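Local atomic coordinates of Lmo0488 protein (Listeria monocytogenes serovar 1/2a, PDB entry 5TED), a protein that activates transcription of protocatechuate biosynthesis genes in response to shikimate, as a LysR-type regulator of which only the effector-binding domain is present here. Residues Gln77-Val83 with Ile151-Lys156; Tyr105-Ser109 with Met141-Val145; Ala90-Asp96 with Lys166-Glu172; Gly8-Thr12 with Gly41-Ile46. All coordinates share one frame; numbering follows the deposited sequence.

Contact 1 (Gln77-Val83 with Ile151-Lys156); sequences QELVVVV and ISIMPK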
# COMPACT_ATOMS: atom_id res chain seq x y z
N GLN A 77 16.03 -7.35 -4.17
CA GLN A 77 15.08 -8.21 -3.46
C GLN A 77 15.20 -9.63 -3.99
O GLN A 77 15.71 -9.87 -5.09
CB GLN A 77 13.64 -7.71 -3.62
CG GLN A 77 13.41 -6.36 -2.99
CD GLN A 77 12.05 -5.81 -3.27
OE1 GLN A 77 11.52 -5.96 -4.38
NE2 GLN A 77 11.47 -5.15 -2.28
N GLU A 78 14.70 -10.57 -3.20
CA GLU A 78 14.62 -11.97 -3.58
C GLU A 78 13.18 -12.28 -3.97
O GLU A 78 12.26 -12.06 -3.17
CB GLU A 78 15.08 -12.87 -2.43
CG GLU A 78 14.95 -14.36 -2.71
CD GLU A 78 15.07 -15.21 -1.44
OE1 GLU A 78 15.32 -14.65 -0.35
OE2 GLU A 78 14.90 -16.45 -1.55
N LEU A 79 12.97 -12.79 -5.18
CA LEU A 79 11.65 -13.27 -5.56
C LEU A 79 11.39 -14.64 -4.96
O LEU A 79 12.26 -15.52 -4.97
CB LEU A 79 11.54 -13.33 -7.08
CG LEU A 79 11.45 -11.96 -7.75
CD1 LEU A 79 11.15 -12.15 -9.25
CD2 LEU A 79 10.41 -11.10 -7.04
N VAL A 80 10.18 -14.82 -4.41
CA VAL A 80 9.75 -16.08 -3.81
C VAL A 80 8.37 -16.42 -4.35
O VAL A 80 7.67 -15.57 -4.90
CB VAL A 80 9.70 -16.01 -2.26
CG1 VAL A 80 11.09 -15.96 -1.68
CG2 VAL A 80 8.85 -14.80 -1.79
N VAL A 81 7.97 -17.67 -4.16
CA VAL A 81 6.60 -18.10 -4.43
C VAL A 81 5.88 -18.23 -3.09
O VAL A 81 6.42 -18.82 -2.14
CB VAL A 81 6.57 -19.40 -5.24
CG1 VAL A 81 5.16 -19.97 -5.27
CG2 VAL A 81 7.05 -19.15 -6.68
N VAL A 82 4.67 -17.66 -3.01
CA VAL A 82 3.88 -17.61 -1.78
C VAL A 82 2.57 -18.34 -2.02
O VAL A 82 1.88 -18.10 -3.02
CB VAL A 82 3.64 -16.15 -1.33
CG1 VAL A 82 3.00 -16.13 0.03
CG2 VAL A 82 4.95 -15.37 -1.34
N VAL A 83 2.22 -19.24 -1.11
CA VAL A 83 1.05 -20.10 -1.26
C VAL A 83 0.34 -20.16 0.08
O VAL A 83 0.95 -19.92 1.12
CB VAL A 83 1.44 -21.52 -1.75
CG1 VAL A 83 2.26 -21.44 -3.03
CG2 VAL A 83 2.22 -22.28 -0.68
N ILE A 151 -2.02 -18.44 -5.81
CA ILE A 151 -0.63 -18.38 -5.39
C ILE A 151 -0.01 -17.13 -5.99
O ILE A 151 -0.60 -16.47 -6.84
CB ILE A 151 0.17 -19.64 -5.79
CG1 ILE A 151 0.32 -19.73 -7.31
CG2 ILE A 151 -0.45 -20.91 -5.18
CD1 ILE A 151 1.30 -20.86 -7.74
N SER A 152 1.22 -16.82 -5.58
CA SER A 152 1.86 -15.65 -6.17
C SER A 152 3.37 -15.82 -6.21
O SER A 152 3.95 -16.62 -5.47
CB SER A 152 1.48 -14.37 -5.41
OG SER A 152 2.22 -14.28 -4.20
N ILE A 153 4.01 -15.06 -7.10
CA ILE A 153 5.44 -14.79 -7.06
C ILE A 153 5.61 -13.31 -6.74
O ILE A 153 5.00 -12.46 -7.38
CB ILE A 153 6.12 -15.15 -8.39
CG1 ILE A 153 7.61 -14.78 -8.37
CG2 ILE A 153 5.45 -14.42 -9.54
CD1 ILE A 153 8.37 -15.24 -9.61
N MET A 154 6.43 -13.00 -5.73
CA MET A 154 6.51 -11.62 -5.25
C MET A 154 7.82 -11.47 -4.48
O MET A 154 8.49 -12.45 -4.17
CB MET A 154 5.31 -11.27 -4.36
CG MET A 154 5.20 -12.09 -3.09
SD MET A 154 3.62 -11.90 -2.22
CE MET A 154 3.59 -10.13 -1.92
N PRO A 155 8.20 -10.23 -4.15
CA PRO A 155 9.42 -10.03 -3.35
C PRO A 155 9.25 -10.61 -1.95
O PRO A 155 8.18 -10.50 -1.34
CB PRO A 155 9.58 -8.50 -3.29
CG PRO A 155 8.60 -7.93 -4.22
CD PRO A 155 7.51 -8.96 -4.43
N LYS A 156 10.33 -11.17 -1.41
CA LYS A 156 10.31 -11.58 -0.02
C LYS A 156 10.35 -10.33 0.86
O LYS A 156 11.31 -9.56 0.79
CB LYS A 156 11.48 -12.51 0.27
CG LYS A 156 11.37 -13.18 1.63
CD LYS A 156 12.70 -13.80 2.06
CE LYS A 156 12.47 -15.12 2.78
NZ LYS A 156 13.70 -15.64 3.44
O HOH W 1 13.91 -9.54 -0.77
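Val80 with Met154 and Val82 with Ser152 form the hydrogen-bonded pairs of an antiparallel strand pair, the axes of strands 79-83 and 152-155 coming within 4.6 Å at 141° between their N-to-C directions. The pair belongs to the mixed sheet of the periplasmic-binding-protein-like fold, the effector-binding part of LysR regulators; strand 165-170 bonds to the other edge of strand 69-84, through Val81 and Val83. Val80 N reaches Met154 O at 2.9 Å in a nearly straight bond (171°), and Val80 O accepts Met154 N in return. Val82 and Ser152 repeat the exchange, and Lys156 N bonds to Glu78 O. On the face of Val80, Val82 and Met154, one methyl of Val82 meets the methionine stem, CG2 to Met154 CG at 3.7 Å. Met154 places CG between its backbone N and carbonyl carbon (chi1 63°) and runs on extended to its sulfur, which also lies near that methyl. Ser152 OG, beside Val82 CB under helix 138-146, is buried without a hydrogen-bond partner in the model. The other face has a looser touch, Leu79 CD1 to Ile153 CD1 at 4.2 Å. Val83 CG1 and Ile151 CG2, alongside each other, are tight at 3.5 Å. The Gln77 amide passes obliquely by the CB-CG edge of Pro155, a residue touching shikimate, with Gln77 OE1 3.4 Å from Pro155 CB; Arg177 and Thr12 bond to OE1 and NE2 of that amide. At the exposed end, one water accepts from Glu78 N at 2.8 Å and donates to Lys156 O at 3.0 Å.

Contact 2 (Tyr105-Ser109 with Met141-Val145); sequences YIFFS and MVGLV. With SKM ((3R,4S,5R)-3,4,5-trihydroxycyclohex-1-ene-1-carboxylic acid), chain D.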
# COMPACT_ATOMS: atom_id res chain seq x y z
N TYR A 105 -2.61 -17.96 -10.43
CA TYR A 105 -1.83 -16.88 -9.84
C TYR A 105 -2.68 -15.67 -9.51
O TYR A 105 -3.64 -15.33 -10.21
CB TYR A 105 -0.72 -16.43 -10.79
CG TYR A 105 0.57 -17.18 -10.59
CD1 TYR A 105 0.78 -18.40 -11.22
CD2 TYR A 105 1.58 -16.65 -9.80
CE1 TYR A 105 1.95 -19.11 -11.05
CE2 TYR A 105 2.77 -17.33 -9.63
CZ TYR A 105 2.95 -18.55 -10.27
OH TYR A 105 4.11 -19.24 -10.08
N ILE A 106 -2.28 -15.01 -8.43
CA ILE A 106 -2.57 -13.61 -8.18
C ILE A 106 -1.34 -12.89 -8.73
O ILE A 106 -0.26 -12.94 -8.13
CB ILE A 106 -2.78 -13.32 -6.69
CG1 ILE A 106 -4.00 -14.09 -6.18
CG2 ILE A 106 -2.89 -11.82 -6.44
CD1 ILE A 106 -3.84 -14.56 -4.77
N PHE A 107 -1.50 -12.27 -9.89
CA PHE A 107 -0.40 -11.74 -10.69
C PHE A 107 -0.30 -10.23 -10.52
O PHE A 107 -1.30 -9.55 -10.25
CB PHE A 107 -0.62 -12.08 -12.17
CG PHE A 107 0.61 -12.61 -12.88
CD1 PHE A 107 1.11 -13.86 -12.57
CD2 PHE A 107 1.22 -11.87 -13.88
CE1 PHE A 107 2.22 -14.36 -13.24
CE2 PHE A 107 2.33 -12.36 -14.54
CZ PHE A 107 2.84 -13.61 -14.22
N PHE A 108 0.91 -9.69 -10.67
CA PHE A 108 1.08 -8.24 -10.68
C PHE A 108 0.50 -7.65 -11.96
O PHE A 108 0.66 -8.20 -13.05
CB PHE A 108 2.55 -7.86 -10.57
CG PHE A 108 3.09 -7.94 -9.17
CD1 PHE A 108 2.69 -7.04 -8.20
CD2 PHE A 108 3.98 -8.95 -8.81
CE1 PHE A 108 3.17 -7.13 -6.90
CE2 PHE A 108 4.46 -9.04 -7.52
CZ PHE A 108 4.06 -8.13 -6.56
N SER A 109 -0.17 -6.50 -11.82
CA SER A 109 -0.72 -5.80 -12.98
C SER A 109 0.41 -5.23 -13.83
O SER A 109 1.57 -5.17 -13.42
CB SER A 109 -1.65 -4.67 -12.54
OG SER A 109 -0.93 -3.77 -11.73
N MET A 141 -1.80 -8.52 -2.45
CA MET A 141 -1.43 -9.81 -3.03
C MET A 141 -1.34 -10.89 -1.95
O MET A 141 -1.98 -11.94 -2.05
CB MET A 141 -0.11 -9.68 -3.79
CG MET A 141 0.42 -11.00 -4.40
SD MET A 141 1.79 -10.64 -5.54
CE MET A 141 1.00 -9.93 -6.96
N VAL A 142 -0.50 -10.68 -0.93
CA VAL A 142 -0.41 -11.72 0.10
C VAL A 142 -1.74 -11.87 0.84
O VAL A 142 -2.09 -12.97 1.30
CB VAL A 142 0.78 -11.46 1.04
CG1 VAL A 142 0.60 -10.17 1.84
CG2 VAL A 142 0.99 -12.68 1.96
N GLY A 143 -2.52 -10.79 0.94
CA GLY A 143 -3.84 -10.90 1.54
C GLY A 143 -4.69 -11.95 0.84
O GLY A 143 -5.31 -12.80 1.48
N LEU A 144 -4.69 -11.93 -0.50
CA LEU A 144 -5.47 -12.90 -1.26
C LEU A 144 -4.85 -14.29 -1.21
O LEU A 144 -5.58 -15.30 -1.19
CB LEU A 144 -5.66 -12.43 -2.70
CG LEU A 144 -6.57 -11.21 -2.86
CD1 LEU A 144 -6.36 -10.59 -4.23
CD2 LEU A 144 -8.03 -11.61 -2.68
N VAL A 145 -3.51 -14.39 -1.19
CA VAL A 145 -2.91 -15.72 -1.06
C VAL A 145 -3.32 -16.34 0.26
O VAL A 145 -3.60 -17.55 0.34
CB VAL A 145 -1.37 -15.67 -1.17
CG1 VAL A 145 -0.82 -17.09 -0.99
CG2 VAL A 145 -0.94 -15.13 -2.50
O12 SKM D . 5.12 -3.02 -4.98
C8 SKM D . 4.68 -3.81 -6.08
C6 SKM D . 4.16 -3.04 -7.08
O7 SKM D . 3.73 -3.84 -8.18
C5 SKM D . 5.24 -1.96 -7.71
C4 SKM D . 6.51 -2.58 -8.09
C1 SKM D . 7.49 -1.89 -9.06
O2 SKM D . 7.05 -0.98 -9.82
O3 SKM D . 8.71 -2.25 -9.10
C10 SKM D . 6.92 -3.98 -7.42
C9 SKM D . 5.98 -4.73 -6.65
O11 SKM D . 6.64 -5.26 -5.57
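Met141 brings its terminal methyl squarely over the Phe108 ring, CE lying 3.3 Å from the ring centroid and only 2° off the normal. The sulfur follows over the same face, off centre, with Met141 SD 3.9 Å from the centroid of Phe108: a Met-aromatic contact joined to a CH-pi one. Met141 leaves the helix with an extended stem and bends only at its last torsion (chi3 -73°), which swings CE in over the ring. The same methyl also rests on the strand backbone, with Met141 CE 3.5 Å from Ile106 O. On the side of the ring remote from the methionine, shikimate O7 approaches obliquely to 3.4 Å from Phe108 CD1. Two residues earlier on the strand, Ile106 presses its CD1 against the helix, where it is tight against Leu144 CB at 3.5 Å and 3.7 Å from Val145 CG2. Its other branch slides past the Met141 stem, Ile106 CG2 to Met141 CG being 4.0 Å. Strand 105-108 and helix 141-145 run antiparallel, 176° between their directions. Behind this layer, the Ile106 backbone bonds to Ile151, Phe107 pairs with strand 130-135, and Arg115 holds Phe108 O. Leu144 also packs on Phe38 of the second subunit. No hydrogen bond crosses the contact; it rests on dispersion and on the weak attraction of a sulfur-bound methyl, probably slightly positive, for the ring's pi cloud. Phe108 is therefore backed by an apolar cushion on one face while the ligand hydroxyl oxygen lies on the other side.

Contact 3 (Ala90-Asp96 with Lys166-Glu172); sequences AKYDSID and KVLSINE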
# COMPACT_ATOMS: atom_id res chain seq x y z
N ALA A 90 2.76 -26.20 -0.35
CA ALA A 90 3.29 -25.90 0.98
C ALA A 90 4.08 -27.07 1.57
O ALA A 90 4.80 -26.88 2.56
CB ALA A 90 2.15 -25.49 1.91
N LYS A 91 3.95 -28.27 1.00
CA LYS A 91 4.73 -29.40 1.51
C LYS A 91 6.22 -29.20 1.30
O LYS A 91 7.02 -29.87 1.95
CB LYS A 91 4.33 -30.71 0.83
CG LYS A 91 2.85 -30.90 0.57
CD LYS A 91 2.58 -32.29 -0.04
CE LYS A 91 1.24 -32.34 -0.78
NZ LYS A 91 1.35 -31.86 -2.19
N TYR A 92 6.60 -28.32 0.38
CA TYR A 92 8.00 -28.10 0.04
C TYR A 92 8.55 -26.89 0.79
O TYR A 92 7.80 -26.07 1.33
CB TYR A 92 8.15 -27.88 -1.47
CG TYR A 92 7.47 -28.95 -2.30
CD1 TYR A 92 7.92 -30.27 -2.27
CD2 TYR A 92 6.38 -28.65 -3.11
CE1 TYR A 92 7.30 -31.26 -3.02
CE2 TYR A 92 5.75 -29.63 -3.87
CZ TYR A 92 6.22 -30.94 -3.82
OH TYR A 92 5.60 -31.92 -4.57
N ASP A 93 9.87 -26.79 0.81
CA ASP A 93 10.53 -25.58 1.28
C ASP A 93 11.12 -24.77 0.14
O ASP A 93 11.30 -23.56 0.30
CB ASP A 93 11.65 -25.92 2.28
CG ASP A 93 11.14 -26.57 3.55
OD1 ASP A 93 10.08 -26.17 4.07
OD2 ASP A 93 11.82 -27.50 4.04
N SER A 94 11.39 -25.40 -0.99
CA SER A 94 11.87 -24.73 -2.19
C SER A 94 11.33 -25.46 -3.40
O SER A 94 11.09 -26.67 -3.35
CB SER A 94 13.41 -24.70 -2.23
OG SER A 94 13.91 -26.01 -2.50
N ILE A 95 11.17 -24.74 -4.51
CA ILE A 95 10.56 -25.28 -5.72
C ILE A 95 11.23 -24.63 -6.92
O ILE A 95 11.93 -23.63 -6.80
CB ILE A 95 9.03 -25.05 -5.79
CG1 ILE A 95 8.71 -23.54 -5.83
CG2 ILE A 95 8.33 -25.72 -4.62
CD1 ILE A 95 7.23 -23.24 -6.16
N ASP A 96 11.03 -25.23 -8.08
CA ASP A 96 11.31 -24.62 -9.37
C ASP A 96 10.07 -23.88 -9.81
O ASP A 96 8.95 -24.26 -9.45
CB ASP A 96 11.68 -25.68 -10.41
CG ASP A 96 12.96 -26.42 -10.06
OD1 ASP A 96 13.79 -25.87 -9.30
OD2 ASP A 96 13.13 -27.56 -10.54
N LYS A 166 2.85 -19.98 3.27
CA LYS A 166 4.17 -20.59 3.24
C LYS A 166 4.98 -19.89 2.17
O LYS A 166 4.51 -19.76 1.03
CB LYS A 166 4.07 -22.09 2.94
CG LYS A 166 5.39 -22.79 2.68
CD LYS A 166 6.25 -22.88 3.94
CE LYS A 166 7.44 -23.82 3.74
NZ LYS A 166 7.06 -25.27 3.77
N VAL A 167 6.20 -19.46 2.50
CA VAL A 167 7.07 -18.77 1.55
C VAL A 167 8.07 -19.78 1.01
O VAL A 167 8.79 -20.43 1.79
CB VAL A 167 7.78 -17.56 2.21
CG1 VAL A 167 8.74 -16.90 1.22
CG2 VAL A 167 6.77 -16.54 2.72
N LEU A 168 8.12 -19.94 -0.31
CA LEU A 168 8.96 -20.93 -0.96
C LEU A 168 10.06 -20.24 -1.73
O LEU A 168 9.79 -19.36 -2.56
CB LEU A 168 8.16 -21.80 -1.94
CG LEU A 168 6.93 -22.45 -1.33
CD1 LEU A 168 5.99 -22.97 -2.39
CD2 LEU A 168 7.37 -23.56 -0.37
N SER A 169 11.30 -20.64 -1.48
CA SER A 169 12.40 -20.10 -2.27
C SER A 169 12.38 -20.74 -3.65
O SER A 169 11.91 -21.87 -3.83
CB SER A 169 13.74 -20.30 -1.56
OG SER A 169 14.13 -21.66 -1.57
N ILE A 170 12.89 -20.01 -4.64
CA ILE A 170 12.87 -20.41 -6.04
C ILE A 170 14.26 -20.93 -6.40
O ILE A 170 15.23 -20.17 -6.46
CB ILE A 170 12.46 -19.25 -6.95
CG1 ILE A 170 11.03 -18.77 -6.65
CG2 ILE A 170 12.63 -19.64 -8.41
CD1 ILE A 170 10.63 -17.50 -7.38
N ASN A 171 14.35 -22.22 -6.71
CA ASN A 171 15.62 -22.78 -7.13
C ASN A 171 15.94 -22.37 -8.57
O ASN A 171 16.94 -21.70 -8.83
CB ASN A 171 15.61 -24.30 -6.99
CG ASN A 171 15.42 -24.74 -5.54
OD1 ASN A 171 15.97 -24.14 -4.62
ND2 ASN A 171 14.65 -25.80 -5.34
N GLU A 172 15.06 -22.72 -9.50
CA GLU A 172 15.23 -22.38 -10.91
C GLU A 172 13.94 -21.75 -11.49
O GLU A 172 12.83 -22.16 -11.12
CB GLU A 172 15.60 -23.64 -11.71
CG GLU A 172 15.96 -23.41 -13.16
CD GLU A 172 17.41 -23.00 -13.34
OE1 GLU A 172 18.22 -23.22 -12.41
OE2 GLU A 172 17.74 -22.45 -14.41
O HOH W 2 10.44 -22.23 2.60
O HOH W 3 13.53 -27.58 -6.52
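Ser94 and Ile95 pair with Ser169 and Ile170 as a short parallel strand pair, joining residues 94-95 to strand 165-170 of the mixed sheet in the LysR effector-binding fold. Two backbone bonds carry this pairing: Ile95 N to Ser169 O at 3.0 Å and Asn171 N to Ile95 O at 2.8 Å. A third, from Ser169 N to Asp93 O, is weak, and a water donates to both Asp93 O and Val167 O beside it. The charged interactions centre on Lys166, whose ammonium gathers the turn before the strand. NZ bonds to Tyr92 O at 2.7 Å, from above the carbonyl plane, and to Ala90 O at 3.0 Å; it also makes a salt bridge with Asp93 OD1 at 3.2 Å, on the anti side of that carboxylate. Bends at chi2 (69°) and chi4 (-75°) curl the lysine back to reach all three oxygens, so one cation ties together three oxygens of the turn. Among uncharged polar groups, Asn171 ND2 donates to Ser94 OG at 2.9 Å with the serine oxygen close to the amide plane, and Ser169 OG lies against Ser94 CB. Apolar packing occupies the opposite face, where Ile95 CD1 meets Leu168 CD1 at 4.0 Å. Ile95 also rests on Val81 of the adjoining strand, and Leu168 on Leu89, while the other branch of Leu168 faces the Tyr92 carbonyl. Past the strand, the Asp96 carboxylate stands almost upright to the Asn171 amide, and Glu172 N makes a weak, bent hydrogen bond to Asp96 OD1 at 3.4 Å.

Contact 4 (Gly8-Thr12 with Gly41-Ile46); sequences GFIYT and GATKSI. With SKM ((3R,4S,5R)-3,4,5-trihydroxycyclohex-1-ene-1-carboxylic acid), chain D.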
# COMPACT_ATOMS: atom_id res chain seq x y z
N GLY A 8 9.69 9.83 -4.48
CA GLY A 8 8.68 8.85 -4.86
C GLY A 8 9.29 7.46 -4.90
O GLY A 8 10.43 7.31 -5.34
N PHE A 9 8.54 6.46 -4.45
CA PHE A 9 9.11 5.12 -4.39
C PHE A 9 8.05 4.03 -4.51
O PHE A 9 6.86 4.24 -4.22
CB PHE A 9 9.95 4.94 -3.13
CG PHE A 9 9.23 5.24 -1.83
CD1 PHE A 9 8.47 4.27 -1.20
CD2 PHE A 9 9.38 6.48 -1.21
CE1 PHE A 9 7.86 4.52 0.03
CE2 PHE A 9 8.76 6.75 0.01
CZ PHE A 9 8.00 5.77 0.63
N ILE A 10 8.52 2.85 -4.93
CA ILE A 10 7.64 1.69 -5.05
C ILE A 10 7.30 1.19 -3.65
O ILE A 10 8.10 1.30 -2.71
CB ILE A 10 8.30 0.59 -5.90
CG1 ILE A 10 9.65 0.20 -5.31
CG2 ILE A 10 8.50 1.06 -7.33
CD1 ILE A 10 10.38 -0.92 -6.11
N TYR A 11 6.10 0.62 -3.53
CA TYR A 11 5.49 0.36 -2.23
C TYR A 11 6.41 -0.38 -1.27
O TYR A 11 6.43 -0.09 -0.06
CB TYR A 11 4.23 -0.46 -2.43
CG TYR A 11 3.16 0.22 -3.23
CD1 TYR A 11 2.40 1.25 -2.68
CD2 TYR A 11 2.88 -0.19 -4.53
CE1 TYR A 11 1.39 1.86 -3.41
CE2 TYR A 11 1.86 0.42 -5.27
CZ TYR A 11 1.13 1.45 -4.69
OH TYR A 11 0.11 2.05 -5.39
N THR A 12 7.11 -1.41 -1.75
CA THR A 12 7.81 -2.21 -0.75
C THR A 12 8.92 -1.42 -0.06
O THR A 12 9.44 -1.87 0.95
CB THR A 12 8.40 -3.51 -1.33
OG1 THR A 12 9.33 -3.21 -2.37
CG2 THR A 12 7.28 -4.44 -1.85
N GLY A 41 3.92 4.35 -5.07
CA GLY A 41 3.22 3.90 -6.27
C GLY A 41 3.99 2.82 -7.01
O GLY A 41 5.01 2.31 -6.53
N ALA A 42 3.46 2.46 -8.18
CA ALA A 42 4.11 1.49 -9.07
C ALA A 42 5.05 2.22 -10.05
O ALA A 42 4.88 3.41 -10.34
CB ALA A 42 3.07 0.66 -9.85
N THR A 43 6.04 1.47 -10.56
CA THR A 43 7.08 2.05 -11.40
C THR A 43 6.51 2.81 -12.60
O THR A 43 7.02 3.88 -12.97
CB THR A 43 8.04 0.96 -11.89
OG1 THR A 43 8.79 0.43 -10.79
CG2 THR A 43 9.03 1.51 -12.92
N LYS A 44 5.49 2.26 -13.25
CA LYS A 44 5.03 2.89 -14.48
C LYS A 44 4.37 4.25 -14.21
O LYS A 44 4.49 5.16 -15.03
CB LYS A 44 4.09 1.93 -15.22
CG LYS A 44 4.84 0.70 -15.80
CD LYS A 44 5.98 1.11 -16.75
CE LYS A 44 6.67 -0.08 -17.44
NZ LYS A 44 7.68 -0.81 -16.60
N SER A 45 3.75 4.43 -13.04
CA SER A 45 3.27 5.77 -12.68
C SER A 45 4.41 6.68 -12.22
O SER A 45 4.39 7.88 -12.50
CB SER A 45 2.19 5.66 -11.60
OG SER A 45 2.69 5.92 -10.31
N ILE A 46 5.42 6.12 -11.54
CA ILE A 46 6.50 6.91 -10.95
C ILE A 46 7.31 7.62 -12.03
O ILE A 46 7.76 8.76 -11.85
CB ILE A 46 7.38 6.02 -10.06
CG1 ILE A 46 6.66 5.75 -8.73
CG2 ILE A 46 8.78 6.62 -9.88
CD1 ILE A 46 7.31 4.65 -7.88
O12 SKM D . 5.12 -3.02 -4.98
C8 SKM D . 4.68 -3.81 -6.08
C6 SKM D . 4.16 -3.04 -7.08
O7 SKM D . 3.73 -3.84 -8.18
C5 SKM D . 5.24 -1.96 -7.71
C4 SKM D . 6.51 -2.58 -8.09
C1 SKM D . 7.49 -1.89 -9.06
O2 SKM D . 7.05 -0.98 -9.82
O3 SKM D . 8.71 -2.25 -9.10
C10 SKM D . 6.92 -3.98 -7.42
C9 SKM D . 5.98 -4.73 -6.65
O11 SKM D . 6.64 -5.26 -5.57
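Ile10, with CG1 tucked between its backbone N and carbonyl carbon (chi1 57°), sends CG2 anti to the carbonyl carbon, and Thr43 does the same with OG1 (chi1 -68°), which lays the two side chains alongside each other with Ile10 CG2 3.5 Å from Thr43 OG1. Both border the shikimate carboxylate. Thr43 N donates to shikimate O2 at 2.8 Å; the hydroxyl OG1 is also bonded to O2, but so short that its length is doubtful. Since Ala42 is the N-cap residue, this carboxylate oxygen sits at the start of helix 43-51, whose dipole would probably steady its negative charge. Tyr11 turns its ring over Gly41, whose CA makes a CH-pi contact 4.0 Å from the ring centroid, offset toward the rim. Shikimate O12 lies at the edge of that ring, 3.6 Å from Tyr11 CD2, and the phenol bonds to Glu136. On the backbone, Gly41 N donates to Phe9 O at 3.1 Å, while Ile10 CA points an almost straight C-H at Gly41 O, also 3.1 Å away. Ile46 reaches back from the helix, its CD1 3.8 Å from Ile10 CG2. Strand 4-10 lies between the parallel strands 35-41 and 57-60, and helix 43-51 forms the beta-alpha-beta crossover linking those two. Ile46 also touches Ala58 of strand 57-60, and Phe9 packs on Ala140 of the second subunit.

How the contacts relate
Contacts 1, 2 and 3 gather in one half of the domain, with contact 4 across the shikimate site. Contact 1 is the hub: its centre is about 10 Å from those of contacts 2 and 3. Ile151 O and Ile106 N, 2.7 Å apart, tie it to contact 2, and Val81 O and Leu168 N, also 2.7 Å apart, to contact 3. To contact 4 it reaches through Gln77 NE2 and Thr12 OG1, at 2.9 Å. Contacts 2 and 4, centres about 17 Å apart, do not touch but meet shikimate from different directions, contact 2 at O7, contact 4 chiefly at the carboxylate and at O12; Pro155 of contact 1 also borders it. Contact 3 is peripheral, its Ile170 side chain about 13 Å from the ligand.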